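Local structure of glycosyl hydrolases family 31 family protein (Aspergillus niger, 6DRU) at residues Leu617-Leu631 with Tyr665-Trp677. The protein hydrolyses xyloglucan oligosaccharides, releasing alpha-xylose from the glucose at their non-reducing end. Numbering follows the deposited sequence.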
loop_
_atom_site.group_PDB
_atom_site.type_symbol
_atom_site.label_atom_id
_atom_site.label_comp_id
_atom_site.label_asym_id
_atom_site.label_seq_id
_atom_site.Cartn_x
_atom_site.Cartn_y
_atom_site.Cartn_z
ATOM N N LEU A 617 5.034 -35.209 29.413
ATOM C CA LEU A 617 5.649 -35.707 30.640
ATOM C C LEU A 617 6.111 -34.596 31.576
ATOM O O LEU A 617 6.263 -34.847 32.775
ATOM C CB LEU A 617 6.831 -36.620 30.306
ATOM C CG LEU A 617 6.478 -37.914 29.570
ATOM C CD1 LEU A 617 7.713 -38.779 29.371
ATOM C CD2 LEU A 617 5.395 -38.679 30.319
ATOM N N TYR A 618 6.335 -33.380 31.071
ATOM C CA TYR A 618 6.791 -32.311 31.951
ATOM C C TYR A 618 5.704 -31.842 32.908
ATOM O O TYR A 618 6.021 -31.247 33.943
ATOM C CB TYR A 618 7.319 -31.126 31.134
ATOM C CG TYR A 618 6.325 -30.502 30.175
ATOM C CD1 TYR A 618 5.323 -29.652 30.631
ATOM C CD2 TYR A 618 6.404 -30.743 28.809
ATOM C CE1 TYR A 618 4.420 -29.077 29.759
ATOM C CE2 TYR A 618 5.506 -30.167 27.929
ATOM C CZ TYR A 618 4.516 -29.337 28.411
ATOM O OH TYR A 618 3.616 -28.762 27.543
ATOM N N MET A 619 4.433 -32.103 32.596
ATOM C CA MET A 619 3.361 -31.604 33.448
ATOM C C MET A 619 3.241 -32.397 34.742
ATOM O O MET A 619 2.744 -31.869 35.743
ATOM C CB MET A 619 2.034 -31.629 32.692
ATOM C CG MET A 619 1.912 -30.537 31.649
ATOM S SD MET A 619 0.196 -30.159 31.264
ATOM C CE MET A 619 -0.346 -31.767 30.745
ATOM N N ASP A 620 3.680 -33.656 34.745
ATOM C CA ASP A 620 3.544 -34.508 35.917
ATOM C C ASP A 620 4.863 -34.906 36.564
ATOM O O ASP A 620 4.856 -35.305 37.733
ATOM C CB ASP A 620 2.774 -35.789 35.559
ATOM C CG ASP A 620 1.272 -35.574 35.505
ATOM O OD1 ASP A 620 0.757 -34.759 36.301
ATOM O OD2 ASP A 620 0.608 -36.227 34.673
ATOM N N PHE A 621 5.991 -34.801 35.854
ATOM C CA PHE A 621 7.249 -35.317 36.382
ATOM C C PHE A 621 8.417 -34.354 36.199
ATOM O O PHE A 621 9.574 -34.781 36.287
ATOM C CB PHE A 621 7.593 -36.668 35.744
ATOM C CG PHE A 621 6.456 -37.653 35.737
ATOM C CD1 PHE A 621 6.035 -38.256 36.911
ATOM C CD2 PHE A 621 5.821 -37.992 34.553
ATOM C CE1 PHE A 621 4.991 -39.165 36.907
ATOM C CE2 PHE A 621 4.777 -38.904 34.543
ATOM C CZ PHE A 621 4.362 -39.490 35.723
ATOM N N GLU A 622 8.162 -33.070 35.936
ATOM C CA GLU A 622 9.274 -32.122 35.926
ATOM C C GLU A 622 9.737 -31.815 37.342
ATOM O O GLU A 622 10.943 -31.744 37.606
ATOM C CB GLU A 622 8.894 -30.827 35.211
ATOM C CG GLU A 622 10.112 -29.971 34.882
ATOM C CD GLU A 622 9.766 -28.535 34.553
ATOM O OE1 GLU A 622 9.399 -27.786 35.484
ATOM O OE2 GLU A 622 9.872 -28.151 33.370
ATOM N N LYS A 623 8.790 -31.619 38.265
ATOM C CA LYS A 623 9.147 -31.442 39.668
ATOM C C LYS A 623 9.916 -32.645 40.196
ATOM O O LYS A 623 10.826 -32.498 41.020
ATOM C CB LYS A 623 7.887 -31.223 40.506
ATOM C CG LYS A 623 7.241 -29.858 40.358
ATOM C CD LYS A 623 5.818 -29.882 40.902
ATOM C CE LYS A 623 5.377 -28.515 41.403
ATOM N NZ LYS A 623 3.982 -28.548 41.924
ATOM N N THR A 624 9.563 -33.845 39.736
ATOM C CA THR A 624 10.162 -35.073 40.268
ATOM C C THR A 624 11.425 -35.471 39.509
ATOM O O THR A 624 12.538 -35.340 40.025
ATOM C CB THR A 624 9.155 -36.218 40.237
ATOM O OG1 THR A 624 8.015 -35.872 41.029
ATOM C CG2 THR A 624 9.804 -37.435 40.833
ATOM N N ASP A 625 11.258 -35.980 38.296
ATOM C CA ASP A 625 12.363 -36.551 37.539
ATOM C C ASP A 625 13.292 -35.460 37.028
ATOM O O ASP A 625 12.878 -34.657 36.182
ATOM C CB ASP A 625 11.827 -37.378 36.372
ATOM C CG ASP A 625 12.850 -38.351 35.831
ATOM O OD1 ASP A 625 14.037 -37.971 35.730
ATOM O OD2 ASP A 625 12.467 -39.494 35.501
ATOM N N PRO A 626 14.545 -35.394 37.492
ATOM C CA PRO A 626 15.450 -34.341 37.006
ATOM C C PRO A 626 15.863 -34.523 35.560
ATOM O O PRO A 626 16.211 -33.530 34.908
ATOM C CB PRO A 626 16.663 -34.451 37.945
ATOM C CG PRO A 626 16.211 -35.324 39.086
ATOM C CD PRO A 626 15.186 -36.241 38.508
ATOM N N LYS A 627 15.832 -35.747 35.032
ATOM C CA LYS A 627 16.265 -35.973 33.660
ATOM C C LYS A 627 15.226 -35.558 32.634
ATOM O O LYS A 627 15.562 -35.480 31.449
ATOM C CB LYS A 627 16.603 -37.450 33.431
ATOM C CG LYS A 627 17.301 -38.108 34.597
ATOM C CD LYS A 627 18.089 -39.323 34.136
ATOM C CE LYS A 627 17.922 -40.500 35.085
ATOM N NZ LYS A 627 16.541 -41.047 35.005
ATOM N N ILE A 628 13.986 -35.291 33.050
ATOM C CA ILE A 628 12.943 -34.977 32.081
ATOM C C ILE A 628 13.126 -33.572 31.531
ATOM O O ILE A 628 12.818 -33.312 30.362
ATOM C CB ILE A 628 11.552 -35.179 32.714
ATOM C CG1 ILE A 628 11.181 -36.663 32.693
ATOM C CG2 ILE A 628 10.487 -34.327 32.024
ATOM C CD1 ILE A 628 9.716 -36.941 32.939
ATOM N N SER A 629 13.648 -32.651 32.345
ATOM C CA SER A 629 13.874 -31.289 31.872
ATOM C C SER A 629 14.737 -31.267 30.616
ATOM O O SER A 629 14.470 -30.497 29.687
ATOM C CB SER A 629 14.519 -30.450 32.973
ATOM O OG SER A 629 14.819 -29.145 32.505
ATOM N N GLN A 630 15.774 -32.107 30.562
ATOM C CA GLN A 630 16.638 -32.100 29.387
ATOM C C GLN A 630 16.036 -32.925 28.255
ATOM O O GLN A 630 16.232 -32.596 27.080
ATOM C CB GLN A 630 18.038 -32.606 29.752
ATOM C CG GLN A 630 19.054 -32.619 28.599
ATOM C CD GLN A 630 19.083 -33.909 27.778
ATOM O OE1 GLN A 630 18.198 -34.761 27.878
ATOM N NE2 GLN A 630 20.106 -34.041 26.942
ATOM N N LEU A 631 15.307 -33.996 28.585
ATOM C CA LEU A 631 14.670 -34.807 27.554
ATOM C C LEU A 631 13.615 -34.030 26.778
ATOM O O LEU A 631 13.320 -34.383 25.631
ATOM C CB LEU A 631 14.034 -36.051 28.176
ATOM C CG LEU A 631 14.983 -37.120 28.719
ATOM C CD1 LEU A 631 14.234 -38.092 29.620
ATOM C CD2 LEU A 631 15.659 -37.854 27.574
ATOM N N TYR A 665 10.513 -45.167 28.472
ATOM C CA TYR A 665 11.084 -44.480 29.621
ATOM C C TYR A 665 10.007 -44.280 30.680
ATOM O O TYR A 665 9.029 -43.560 30.452
ATOM C CB TYR A 665 11.690 -43.133 29.230
ATOM C CG TYR A 665 12.212 -42.380 30.429
ATOM C CD1 TYR A 665 13.406 -42.749 31.033
ATOM C CD2 TYR A 665 11.506 -41.314 30.971
ATOM C CE1 TYR A 665 13.886 -42.079 32.135
ATOM C CE2 TYR A 665 11.981 -40.633 32.074
ATOM C CZ TYR A 665 13.174 -41.022 32.652
ATOM O OH TYR A 665 13.660 -40.355 33.749
ATOM N N LEU A 666 10.187 -44.920 31.834
ATOM C CA LEU A 666 9.286 -44.726 32.961
ATOM C C LEU A 666 9.804 -43.566 33.799
ATOM O O LEU A 666 10.901 -43.672 34.369
ATOM C CB LEU A 666 9.196 -45.990 33.798
ATOM C CG LEU A 666 8.737 -47.223 33.027
ATOM C CD1 LEU A 666 8.984 -48.472 33.843
ATOM C CD2 LEU A 666 7.270 -47.102 32.650
ATOM N N PRO A 667 9.082 -42.453 33.892
ATOM C CA PRO A 667 9.582 -41.314 34.667
ATOM C C PRO A 667 9.601 -41.615 36.158
ATOM O O PRO A 667 8.928 -42.520 36.658
ATOM C CB PRO A 667 8.587 -40.192 34.340
ATOM C CG PRO A 667 7.843 -40.665 33.120
ATOM C CD PRO A 667 7.804 -42.151 33.230
ATOM N N GLN A 668 10.394 -40.822 36.872
ATOM C CA GLN A 668 10.451 -40.899 38.323
ATOM C C GLN A 668 9.217 -40.236 38.922
ATOM O O GLN A 668 8.743 -39.213 38.418
ATOM C CB GLN A 668 11.720 -40.220 38.836
ATOM C CG GLN A 668 11.918 -40.301 40.333
ATOM C CD GLN A 668 12.749 -41.497 40.733
ATOM O OE1 GLN A 668 12.219 -42.567 41.033
ATOM N NE2 GLN A 668 14.068 -41.323 40.741
ATOM N N THR A 669 8.682 -40.834 39.989
ATOM C CA THR A 669 7.497 -40.312 40.656
ATOM C C THR A 669 7.784 -39.706 42.023
ATOM O O THR A 669 6.918 -39.007 42.564
ATOM C CB THR A 669 6.432 -41.406 40.811
ATOM O OG1 THR A 669 6.961 -42.485 41.596
ATOM C CG2 THR A 669 6.006 -41.927 39.448
ATOM N N GLY A 670 8.965 -39.943 42.592
ATOM C CA GLY A 670 9.338 -39.367 43.871
ATOM C C GLY A 670 9.477 -40.355 45.009
ATOM O O GLY A 670 9.819 -39.939 46.123
ATOM N N GLN A 671 9.225 -41.644 44.779
ATOM C CA GLN A 671 9.389 -42.674 45.805
ATOM C C GLN A 671 10.281 -43.775 45.244
ATOM O O GLN A 671 9.834 -44.591 44.431
ATOM C CB GLN A 671 8.040 -43.234 46.254
ATOM C CG GLN A 671 7.071 -42.209 46.831
ATOM C CD GLN A 671 6.255 -41.502 45.765
ATOM O OE1 GLN A 671 6.609 -41.510 44.586
ATOM N NE2 GLN A 671 5.152 -40.887 46.176
ATOM N N ASN A 672 11.546 -43.794 45.669
ATOM C CA ASN A 672 12.505 -44.748 45.125
ATOM C C ASN A 672 12.359 -46.129 45.741
ATOM O O ASN A 672 12.891 -47.098 45.188
ATOM C CB ASN A 672 13.941 -44.251 45.323
ATOM C CG ASN A 672 14.261 -43.037 44.478
ATOM O OD1 ASN A 672 13.441 -42.592 43.675
ATOM N ND2 ASN A 672 15.465 -42.502 44.643
ATOM N N ASN A 673 11.657 -46.240 46.867
ATOM C CA ASN A 673 11.505 -47.509 47.566
ATOM C C ASN A 673 10.352 -48.349 47.031
ATOM O O ASN A 673 10.058 -49.404 47.607
ATOM C CB ASN A 673 11.287 -47.253 49.059
ATOM C CG ASN A 673 12.239 -46.216 49.621
ATOM O OD1 ASN A 673 13.388 -46.113 49.193
ATOM N ND2 ASN A 673 11.761 -45.438 50.588
ATOM N N THR A 674 9.698 -47.924 45.953
ATOM C CA THR A 674 8.544 -48.632 45.418
ATOM C C THR A 674 8.757 -48.920 43.937
ATOM O O THR A 674 9.771 -48.547 43.341
ATOM C CB THR A 674 7.251 -47.829 45.628
ATOM O OG1 THR A 674 6.134 -48.580 45.134
ATOM C CG2 THR A 674 7.321 -46.504 44.890
ATOM N N LYS A 675 7.776 -49.605 43.351
ATOM C CA LYS A 675 7.727 -49.888 41.918
ATOM C C LYS A 675 6.325 -49.503 41.464
ATOM O O LYS A 675 5.405 -50.334 41.478
ATOM C CB LYS A 675 8.052 -51.353 41.638
ATOM C CG LYS A 675 9.458 -51.747 42.081
ATOM C CD LYS A 675 9.647 -53.255 42.128
ATOM C CE LYS A 675 9.773 -53.859 40.744
ATOM N NZ LYS A 675 9.913 -55.342 40.811
ATOM N N PRO A 676 6.118 -48.250 41.055
ATOM C CA PRO A 676 4.750 -47.760 40.853
ATOM C C PRO A 676 4.173 -48.072 39.480
ATOM O O PRO A 676 2.952 -48.045 39.302
ATOM C CB PRO A 676 4.885 -46.244 41.065
ATOM C CG PRO A 676 6.387 -45.963 41.204
ATOM C CD PRO A 676 7.114 -47.200 40.795
ATOM N N TRP A 677 5.030 -48.372 38.507
ATOM C CA TRP A 677 4.592 -48.578 37.132
ATOM C C TRP A 677 4.272 -50.053 36.912
ATOM O O TRP A 677 5.144 -50.913 37.076
ATOM C CB TRP A 677 5.659 -48.105 36.144
ATOM C CG TRP A 677 5.941 -46.635 36.226
ATOM C CD1 TRP A 677 7.065 -46.043 36.722
ATOM C CD2 TRP A 677 5.084 -45.570 35.795
ATOM N NE1 TRP A 677 6.960 -44.677 36.628
ATOM C CE2 TRP A 677 5.754 -44.360 36.063
ATOM C CE3 TRP A 677 3.814 -45.523 35.208
ATOM C CZ2 TRP A 677 5.197 -43.116 35.764
ATOM C CZ3 TRP A 677 3.264 -44.287 34.911
ATOM C CH2 TRP A 677 3.955 -43.101 35.192
#
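In the C-terminal domain of this family 31 glycosidase, the short helix 618-621, the loop after it and the start of helix 628-633 pack on the end of strand 661-666 and the loop that follows, with Asp-625 and Phe-621 meeting Gln-668 and Pro-667. Asp-625 OD2, whose place is less certain, accepts from Gln-668 N at 2.8 Å, whereas OD1 takes Lys-627 N at 2.9 Å, on its anti side, and so caps the turn leading into the second helix. A short aspartate would let one carboxylate take both backbone N-H groups; CG anti to the backbone N (chi1 -161°) carries it to Gln-668, just past the strand. The methyl CG2 of Thr-624 packs against Gln-668 CG, beside Gly-670, whose backbone angles call for glycine. Pro-667, which has no N-H to satisfy, offers a compact apolar ring. Its CB lies over one face of Phe-621, 3.8 Å from the ring centroid, in a CH-pi contact, and Asp-620 CB covers the opposite face. Phe-621 CZ meets the edge of Trp-677 at CH2, 3.7 Å away. The indole is held by NE1, which donates to Pro-667 O at 2.9 Å in the carbonyl plane. Leu-631 CD1 sits 4.2 Å from Tyr-665 CE2, over the ring face, while Ile-628 reaches both Tyr-665 and Pro-667. Beyond, Met-644 of strand 643-645 touches Phe-621 and Trp-677, and Leu-650 of strand 649-651 touches Leu-617.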